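Local coordinates for protein octaprenyl-diphosphate synthase (PDB 3RMG) that probably acts as a magnesium-dependent prenyltransferase of the FPP/GGPP synthase family, lengthening isoprenoid diphosphate chains, at residues I13-D25 against L70-A82. Residues are numbered along the deposited sequence; the frame is centred on the assembly and turned at random.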
loop_
_atom_site.group_PDB
_atom_site.type_symbol
_atom_site.label_atom_id
_atom_site.label_comp_id
_atom_site.label_asym_id
_atom_site.label_seq_id
_atom_site.Cartn_x
_atom_site.Cartn_y
_atom_site.Cartn_z
ATOM N N ILE A 13 -2.770 -27.412 16.397
ATOM C CA ILE A 13 -2.030 -26.182 16.096
ATOM C C ILE A 13 -2.284 -25.109 17.148
ATOM O O ILE A 13 -1.975 -23.927 16.955
ATOM C CB ILE A 13 -2.363 -25.643 14.688
ATOM C CG1 ILE A 13 -3.873 -25.606 14.477
ATOM C CG2 ILE A 13 -1.761 -26.530 13.649
ATOM C CD1 ILE A 13 -4.304 -24.671 13.364
ATOM N N GLU A 14 -2.830 -25.551 18.272
ATOM C CA GLU A 14 -3.200 -24.692 19.383
ATOM C C GLU A 14 -2.112 -23.679 19.783
ATOM O O GLU A 14 -2.395 -22.491 19.965
ATOM C CB GLU A 14 -3.545 -25.583 20.578
ATOM C CG GLU A 14 -4.544 -25.006 21.587
ATOM C CD GLU A 14 -4.689 -25.900 22.828
ATOM O OE1 GLU A 14 -4.754 -27.143 22.678
ATOM O OE2 GLU A 14 -4.721 -25.360 23.956
ATOM N N ALA A 15 -0.882 -24.154 19.945
ATOM C CA ALA A 15 0.211 -23.320 20.448
ATOM C C ALA A 15 0.655 -22.310 19.407
ATOM O O ALA A 15 0.907 -21.142 19.723
ATOM C CB ALA A 15 1.419 -24.189 20.919
ATOM N N GLU A 16 0.753 -22.762 18.158
ATOM C CA GLU A 16 1.173 -21.881 17.070
ATOM C C GLU A 16 0.067 -20.893 16.698
ATOM O O GLU A 16 0.344 -19.781 16.258
ATOM C CB GLU A 16 1.694 -22.669 15.862
ATOM C CG GLU A 16 0.987 -23.965 15.609
ATOM C CD GLU A 16 1.535 -25.121 16.437
ATOM O OE1 GLU A 16 2.626 -25.662 16.107
ATOM O OE2 GLU A 16 0.843 -25.508 17.402
ATOM N N LEU A 17 -1.182 -21.281 16.923
ATOM C CA LEU A 17 -2.281 -20.338 16.825
ATOM C C LEU A 17 -2.137 -19.184 17.812
ATOM O O LEU A 17 -2.513 -18.046 17.516
ATOM C CB LEU A 17 -3.612 -21.027 17.066
ATOM C CG LEU A 17 -4.383 -21.360 15.797
ATOM C CD1 LEU A 17 -5.655 -22.100 16.153
ATOM C CD2 LEU A 17 -4.677 -20.089 14.997
ATOM N N GLU A 18 -1.609 -19.475 18.991
ATOM C CA GLU A 18 -1.448 -18.433 19.986
ATOM C C GLU A 18 -0.299 -17.549 19.561
ATOM O O GLU A 18 -0.368 -16.327 19.679
ATOM C CB GLU A 18 -1.195 -19.028 21.375
ATOM C CG GLU A 18 -2.472 -19.514 22.070
ATOM C CD GLU A 18 -2.194 -20.363 23.303
ATOM O OE1 GLU A 18 -3.106 -21.109 23.723
ATOM O OE2 GLU A 18 -1.068 -20.292 23.847
ATOM N N ASP A 19 0.765 -18.172 19.064
ATOM C CA ASP A 19 1.917 -17.416 18.608
ATOM C C ASP A 19 1.526 -16.519 17.439
ATOM O O ASP A 19 2.023 -15.410 17.311
ATOM C CB ASP A 19 3.042 -18.355 18.196
ATOM C CG ASP A 19 3.581 -19.152 19.363
ATOM O OD1 ASP A 19 3.212 -18.820 20.503
ATOM O OD2 ASP A 19 4.370 -20.098 19.145
ATOM N N PHE A 20 0.638 -16.999 16.578
ATOM C CA PHE A 20 0.237 -16.183 15.455
ATOM C C PHE A 20 -0.589 -14.985 15.901
ATOM O O PHE A 20 -0.501 -13.908 15.306
ATOM C CB PHE A 20 -0.606 -16.954 14.451
ATOM C CG PHE A 20 -1.468 -16.060 13.631
ATOM C CD1 PHE A 20 -0.973 -15.473 12.469
ATOM C CD2 PHE A 20 -2.750 -15.735 14.054
ATOM C CE1 PHE A 20 -1.764 -14.611 11.712
ATOM C CE2 PHE A 20 -3.554 -14.869 13.312
ATOM C CZ PHE A 20 -3.061 -14.303 12.139
ATOM N N LYS A 21 -1.423 -15.192 16.915
ATOM C CA LYS A 21 -2.330 -14.147 17.390
ATOM C C LYS A 21 -1.555 -13.016 18.062
ATOM O O LYS A 21 -1.870 -11.843 17.876
ATOM C CB LYS A 21 -3.358 -14.732 18.353
ATOM C CG LYS A 21 -4.781 -14.275 18.080
ATOM C CD LYS A 21 -5.746 -15.439 18.239
ATOM C CE LYS A 21 -7.092 -15.151 17.575
ATOM N NZ LYS A 21 -7.945 -14.212 18.364
ATOM N N ALA A 22 -0.536 -13.390 18.831
ATOM C CA ALA A 22 0.377 -12.437 19.438
ATOM C C ALA A 22 1.103 -11.642 18.365
ATOM O O ALA A 22 1.107 -10.415 18.384
ATOM C CB ALA A 22 1.392 -13.161 20.324
ATOM N N LEU A 23 1.726 -12.355 17.432
ATOM C CA LEU A 23 2.543 -11.739 16.396
ATOM C C LEU A 23 1.735 -10.815 15.496
ATOM O O LEU A 23 2.286 -9.929 14.845
ATOM C CB LEU A 23 3.206 -12.815 15.548
ATOM C CG LEU A 23 4.251 -12.294 14.568
ATOM C CD1 LEU A 23 5.360 -11.532 15.308
ATOM C CD2 LEU A 23 4.809 -13.439 13.750
ATOM N N PHE A 24 0.426 -11.032 15.471
ATOM C CA PHE A 24 -0.477 -10.284 14.611
ATOM C C PHE A 24 -0.747 -8.899 15.197
ATOM O O PHE A 24 -1.202 -8.000 14.492
ATOM C CB PHE A 24 -1.784 -11.064 14.448
ATOM C CG PHE A 24 -2.703 -10.514 13.399
ATOM C CD1 PHE A 24 -2.244 -10.263 12.117
ATOM C CD2 PHE A 24 -4.040 -10.279 13.689
ATOM C CE1 PHE A 24 -3.100 -9.768 11.143
ATOM C CE2 PHE A 24 -4.901 -9.785 12.722
ATOM C CZ PHE A 24 -4.429 -9.526 11.448
ATOM N N ASP A 25 -0.444 -8.735 16.484
ATOM C CA ASP A 25 -0.719 -7.488 17.210
ATOM C C ASP A 25 0.558 -6.796 17.675
ATOM O O ASP A 25 1.645 -7.105 17.195
ATOM C CB ASP A 25 -1.620 -7.764 18.415
ATOM C CG ASP A 25 -3.029 -8.153 18.013
ATOM O OD1 ASP A 25 -3.488 -7.715 16.935
ATOM O OD2 ASP A 25 -3.681 -8.894 18.779
ATOM N N LEU A 70 4.712 -17.980 10.760
ATOM C CA LEU A 70 3.933 -16.949 11.439
ATOM C C LEU A 70 3.993 -15.594 10.738
ATOM O O LEU A 70 2.957 -14.942 10.596
ATOM C CB LEU A 70 4.362 -16.807 12.901
ATOM C CG LEU A 70 4.389 -18.146 13.641
ATOM C CD1 LEU A 70 5.100 -18.007 14.987
ATOM C CD2 LEU A 70 2.979 -18.677 13.803
ATOM N N HIS A 71 5.179 -15.156 10.303
ATOM C CA HIS A 71 5.260 -13.856 9.609
ATOM C C HIS A 71 4.512 -13.893 8.268
ATOM O O HIS A 71 3.788 -12.956 7.919
ATOM C CB HIS A 71 6.704 -13.376 9.434
ATOM C CG HIS A 71 7.290 -12.788 10.680
ATOM N ND1 HIS A 71 6.787 -11.646 11.268
ATOM C CD2 HIS A 71 8.321 -13.195 11.465
ATOM C CE1 HIS A 71 7.487 -11.373 12.358
ATOM N NE2 HIS A 71 8.425 -12.294 12.496
ATOM N N ALA A 72 4.660 -14.990 7.532
ATOM C CA ALA A 72 3.870 -15.182 6.318
ATOM C C ALA A 72 2.382 -14.988 6.600
ATOM O O ALA A 72 1.708 -14.205 5.935
ATOM C CB ALA A 72 4.116 -16.545 5.736
ATOM N N ALA A 73 1.880 -15.693 7.602
ATOM C CA ALA A 73 0.463 -15.650 7.918
ATOM C C ALA A 73 0.016 -14.239 8.292
ATOM O O ALA A 73 -1.013 -13.757 7.823
ATOM C CB ALA A 73 0.136 -16.646 9.030
ATOM N N VAL A 74 0.790 -13.581 9.146
ATOM C CA VAL A 74 0.539 -12.183 9.467
ATOM C C VAL A 74 0.575 -11.315 8.200
ATOM O O VAL A 74 -0.344 -10.530 7.922
ATOM C CB VAL A 74 1.563 -11.675 10.485
ATOM C CG1 VAL A 74 1.369 -10.171 10.772
ATOM C CG2 VAL A 74 1.441 -12.491 11.764
ATOM N N SER A 75 1.629 -11.471 7.416
ATOM C CA SER A 75 1.756 -10.667 6.214
ATOM C C SER A 75 0.507 -10.769 5.359
ATOM O O SER A 75 -0.080 -9.754 4.999
ATOM C CB SER A 75 2.959 -11.098 5.394
ATOM O OG SER A 75 3.010 -10.349 4.199
ATOM N N LEU A 76 0.105 -11.996 5.028
ATOM C CA LEU A 76 -1.017 -12.198 4.123
ATOM C C LEU A 76 -2.323 -11.747 4.752
ATOM O O LEU A 76 -3.166 -11.169 4.086
ATOM C CB LEU A 76 -1.094 -13.652 3.657
ATOM C CG LEU A 76 -0.035 -14.058 2.610
ATOM C CD1 LEU A 76 -0.039 -15.544 2.383
ATOM C CD2 LEU A 76 -0.229 -13.322 1.281
ATOM N N GLU A 77 -2.474 -11.964 6.049
ATOM C CA GLU A 77 -3.657 -11.477 6.742
ATOM C C GLU A 77 -3.722 -9.940 6.766
ATOM O O GLU A 77 -4.793 -9.349 6.641
ATOM C CB GLU A 77 -3.717 -12.059 8.155
ATOM C CG GLU A 77 -5.089 -11.976 8.802
ATOM C CD GLU A 77 -6.088 -12.952 8.197
ATOM O OE1 GLU A 77 -5.697 -13.737 7.310
ATOM O OE2 GLU A 77 -7.267 -12.934 8.611
ATOM N N LEU A 78 -2.578 -9.289 6.922
ATOM C CA LEU A 78 -2.536 -7.833 6.846
ATOM C C LEU A 78 -2.897 -7.326 5.444
ATOM O O LEU A 78 -3.615 -6.324 5.295
ATOM C CB LEU A 78 -1.150 -7.316 7.250
ATOM C CG LEU A 78 -0.795 -7.546 8.718
ATOM C CD1 LEU A 78 0.623 -7.095 9.023
ATOM C CD2 LEU A 78 -1.803 -6.847 9.600
ATOM N N LEU A 79 -2.384 -8.002 4.420
ATOM C CA LEU A 79 -2.679 -7.615 3.036
ATOM C C LEU A 79 -4.185 -7.672 2.768
ATOM O O LEU A 79 -4.764 -6.763 2.166
ATOM C CB LEU A 79 -1.925 -8.521 2.053
ATOM C CG LEU A 79 -2.241 -8.381 0.564
ATOM C CD1 LEU A 79 -2.035 -6.953 0.124
ATOM C CD2 LEU A 79 -1.350 -9.302 -0.246
ATOM N N HIS A 80 -4.810 -8.754 3.224
ATOM C CA HIS A 80 -6.242 -8.938 3.090
ATOM C C HIS A 80 -6.998 -7.842 3.840
ATOM O O HIS A 80 -7.891 -7.191 3.295
ATOM C CB HIS A 80 -6.626 -10.297 3.651
ATOM C CG HIS A 80 -8.102 -10.523 3.729
ATOM N ND1 HIS A 80 -8.932 -10.406 2.634
ATOM C CD2 HIS A 80 -8.893 -10.889 4.765
ATOM C CE1 HIS A 80 -10.172 -10.687 2.994
ATOM N NE2 HIS A 80 -10.176 -10.983 4.281
ATOM N N THR A 81 -6.629 -7.630 5.096
ATOM C CA THR A 81 -7.276 -6.599 5.885
ATOM C C THR A 81 -7.167 -5.246 5.212
ATOM O O THR A 81 -8.142 -4.495 5.166
ATOM C CB THR A 81 -6.676 -6.482 7.293
ATOM O OG1 THR A 81 -6.438 -7.792 7.826
ATOM C CG2 THR A 81 -7.630 -5.726 8.199
ATOM N N ALA A 82 -5.984 -4.927 4.694
ATOM C CA ALA A 82 -5.791 -3.627 4.064
ATOM C C ALA A 82 -6.704 -3.413 2.851
ATOM O O ALA A 82 -7.205 -2.317 2.636
ATOM C CB ALA A 82 -4.326 -3.416 3.683
#
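Leu23 lies across one face of the His71 imidazole in a CH-pi contact, its CD2 3.7 Å from the ring centroid and 16° off the normal. The same methyl presses on Leu70 CB at 3.5 Å, while the other branch, CD1, meets His71 CE1. With CG anti to the backbone N (chi1 -171°), Leu23 sends both methyls to this histidine. The isobutyl group of Leu70 enters the next turn back: CD1 packs on Asp19 CB and CD2 sits by Glu16 O and Phe20 CB. Phe20 has Val74 N at its ring edge, 3.8 Å from Phe20 CE1, and its CD1 makes an apolar contact with Ala73 CB. Val74 splits its methyls, CG2 lying against Phe20 and Leu23, and CG1 at the edge of the Phe24 ring, in its plane, 3.9 Å from Phe24 CD1. Further round the ring, Phe24 CE1 meets Leu78 CD2 at 3.5 Å and Phe24 CZ meets Glu77 CG at 3.7 Å. Phe20 CZ lies over one face of the Phe24 ring, offset toward its rim, and Phe24 CB over a face of the Phe20 ring. His71 ND1 hydrogen-bonds His125 ND1 of helix 102-128; elsewhere, Pro52 of helix 50-62 touches Phe20 and Glu77. An alanine in place of His71 would probably leave the Leu23 methyls without their aromatic face and His125 without its hydrogen-bonding mate. Helix 14-23 thus packs at -51° on helix 67-90 of the all-helical prenyl synthase fold, and no hydrogen bond crosses between the segments: the join rests on apolar and ring contacts, which depend on shape more than on directed polar bonds.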